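Long-range contact in naphthalene dioxygenase large subunit (Rhodococcus sp., PDB 2B1X), which is the large subunit of a Rieske-type dioxygenase, carrying an Fe2/S2 cluster and a separate iron(III) ion: residues 150-155 and 176-181. Residues are numbered along the deposited sequence; the frame is centred on the assembly and turned at random.
Sequences SYKGLI and YLDIVL
Tyr151 and Lys152 both reach for one carboxylate oxygen of Asp178. The hydroxyl of Tyr151 donates from OH to Asp178 OD1 over 2.6 Å. It arrives on the syn side, 17° out of the carboxylate plane. Asp178 OD1 sits at the ring edge, near its plane, and the ring and carboxylate planes are 18° apart. Lys152 NZ comes instead from above the carboxylate, 60° out of its plane, and forms a salt bridge with Asp178 OD1 at 3.1 Å. Two donors therefore grip this oxygen, which probably helps keep Asp178 ionised. Lys152 CG, anti to its carbonyl carbon, lies over one face of the Tyr151 ring, offset toward the rim. Bends at chi2 and chi4 lie further along the chain to NZ.

The apolar part of the contact centres on Leu181. Its CD1 lies 3.7 Å from Leu154 CD2, and its CD2 is equally close to Leu154 CD1. Lys152 CB also touches Leu181 CD1. Leu177 CD1 approaches Tyr151 CD1 obliquely at 4.2 Å.

Tyr151, Lys152 and Leu154 all belong to a type I' turn from Tyr151 to Leu154. Asp178 OD2 takes a further hydrogen bond from Gln284 NE2. The contact joins the tight hairpin of strands 147-151 and 154-158 to helix 174-181. Helix 166-170 packs on Tyr151 and Leu177, while strand 47-51, the antiparallel neighbour of 154-158, touches Leu154.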
loop_
_atom_site.group_PDB
_atom_site.type_symbol
_atom_site.label_atom_id
_atom_site.label_comp_id
_atom_site.label_asym_id
_atom_site.label_seq_id
_atom_site.Cartn_x
_atom_site.Cartn_y
_atom_site.Cartn_z
ATOM N N SER A 150 -8.596 -14.345 34.391
ATOM C CA SER A 150 -7.466 -15.227 34.223
ATOM C C SER A 150 -7.894 -16.691 34.416
ATOM O O SER A 150 -8.718 -16.996 35.290
ATOM C CB SER A 150 -6.442 -14.891 35.307
ATOM O OG SER A 150 -5.175 -14.686 34.722
ATOM N N TYR A 151 -7.356 -17.585 33.601
ATOM C CA TYR A 151 -7.402 -18.995 33.928
ATOM C C TYR A 151 -6.004 -19.575 33.850
ATOM O O TYR A 151 -5.374 -19.578 32.797
ATOM C CB TYR A 151 -8.387 -19.782 33.057
ATOM C CG TYR A 151 -8.498 -21.226 33.522
ATOM C CD1 TYR A 151 -7.848 -22.256 32.832
ATOM C CD2 TYR A 151 -9.221 -21.546 34.668
ATOM C CE1 TYR A 151 -7.937 -23.575 33.279
ATOM C CE2 TYR A 151 -9.320 -22.853 35.112
ATOM C CZ TYR A 151 -8.691 -23.863 34.408
ATOM O OH TYR A 151 -8.788 -25.150 34.863
ATOM N N LYS A 152 -5.508 -20.034 34.991
ATOM C CA LYS A 152 -4.171 -20.631 35.088
ATOM C C LYS A 152 -3.058 -19.856 34.375
ATOM O O LYS A 152 -2.288 -20.456 33.600
ATOM C CB LYS A 152 -4.187 -22.097 34.611
ATOM C CG LYS A 152 -5.231 -22.989 35.296
ATOM C CD LYS A 152 -4.707 -23.637 36.534
ATOM C CE LYS A 152 -5.838 -24.093 37.456
ATOM N NZ LYS A 152 -6.180 -25.507 37.286
ATOM N N GLY A 153 -2.960 -18.552 34.635
ATOM C CA GLY A 153 -1.940 -17.694 34.020
ATOM C C GLY A 153 -2.308 -16.981 32.710
ATOM O O GLY A 153 -1.663 -16.010 32.329
ATOM N N LEU A 154 -3.359 -17.453 32.054
ATOM C CA LEU A 154 -3.851 -16.900 30.801
ATOM C C LEU A 154 -4.853 -15.756 31.045
ATOM O O LEU A 154 -5.967 -15.971 31.561
ATOM C CB LEU A 154 -4.519 -18.021 29.983
ATOM C CG LEU A 154 -3.737 -18.890 28.981
ATOM C CD1 LEU A 154 -2.429 -19.373 29.501
ATOM C CD2 LEU A 154 -4.592 -20.085 28.508
ATOM N N ILE A 155 -4.452 -14.544 30.669
ATOM C CA ILE A 155 -5.325 -13.363 30.768
ATOM C C ILE A 155 -6.185 -13.186 29.520
ATOM O O ILE A 155 -5.665 -12.992 28.416
ATOM C CB ILE A 155 -4.495 -12.086 31.040
ATOM C CG1 ILE A 155 -3.568 -12.320 32.255
ATOM C CG2 ILE A 155 -5.439 -10.861 31.235
ATOM C CD1 ILE A 155 -2.400 -11.320 32.359
ATOM N N TYR A 176 -8.768 -30.021 29.967
ATOM C CA TYR A 176 -7.678 -30.230 29.014
ATOM C C TYR A 176 -6.643 -29.123 29.095
ATOM O O TYR A 176 -5.460 -29.389 28.981
ATOM C CB TYR A 176 -8.246 -30.349 27.590
ATOM C CG TYR A 176 -9.202 -31.508 27.484
ATOM C CD1 TYR A 176 -10.588 -31.307 27.513
ATOM C CD2 TYR A 176 -8.724 -32.823 27.408
ATOM C CE1 TYR A 176 -11.486 -32.397 27.450
ATOM C CE2 TYR A 176 -9.599 -33.899 27.346
ATOM C CZ TYR A 176 -10.979 -33.694 27.358
ATOM O OH TYR A 176 -11.848 -34.798 27.324
ATOM N N LEU A 177 -7.081 -27.888 29.274
ATOM C CA LEU A 177 -6.137 -26.781 29.484
ATOM C C LEU A 177 -5.208 -27.067 30.672
ATOM O O LEU A 177 -4.010 -26.790 30.617
ATOM C CB LEU A 177 -6.873 -25.471 29.709
ATOM C CG LEU A 177 -7.627 -24.889 28.489
ATOM C CD1 LEU A 177 -8.386 -23.628 28.951
ATOM C CD2 LEU A 177 -6.704 -24.560 27.294
ATOM N N ASP A 178 -5.755 -27.637 31.734
ATOM C CA ASP A 178 -4.936 -28.015 32.904
ATOM C C ASP A 178 -3.743 -28.889 32.523
ATOM O O ASP A 178 -2.643 -28.740 33.054
ATOM C CB ASP A 178 -5.766 -28.812 33.918
ATOM C CG ASP A 178 -6.804 -27.970 34.625
ATOM O OD1 ASP A 178 -6.793 -26.712 34.464
ATOM O OD2 ASP A 178 -7.677 -28.512 35.358
ATOM N N ILE A 179 -3.990 -29.836 31.624
ATOM C CA ILE A 179 -2.978 -30.788 31.186
ATOM C C ILE A 179 -1.776 -30.086 30.543
ATOM O O ILE A 179 -0.661 -30.562 30.635
ATOM C CB ILE A 179 -3.619 -31.799 30.230
ATOM C CG1 ILE A 179 -4.484 -32.799 31.018
ATOM C CG2 ILE A 179 -2.546 -32.571 29.413
ATOM C CD1 ILE A 179 -5.313 -33.740 30.145
ATOM N N VAL A 180 -2.030 -28.946 29.914
ATOM C CA VAL A 180 -0.998 -28.154 29.260
ATOM C C VAL A 180 -0.471 -27.037 30.186
ATOM O O VAL A 180 0.713 -26.752 30.189
ATOM C CB VAL A 180 -1.554 -27.597 27.913
ATOM C CG1 VAL A 180 -0.960 -26.276 27.531
ATOM C CG2 VAL A 180 -1.379 -28.641 26.788
ATOM N N LEU A 181 -1.335 -26.446 31.001
ATOM C CA LEU A 181 -0.956 -25.238 31.755
ATOM C C LEU A 181 -0.538 -25.460 33.208
ATOM O O LEU A 181 0.174 -24.627 33.777
ATOM C CB LEU A 181 -2.087 -24.208 31.743
ATOM C CG LEU A 181 -2.701 -23.772 30.406
ATOM C CD1 LEU A 181 -3.910 -22.934 30.703
ATOM C CD2 LEU A 181 -1.717 -23.003 29.517
#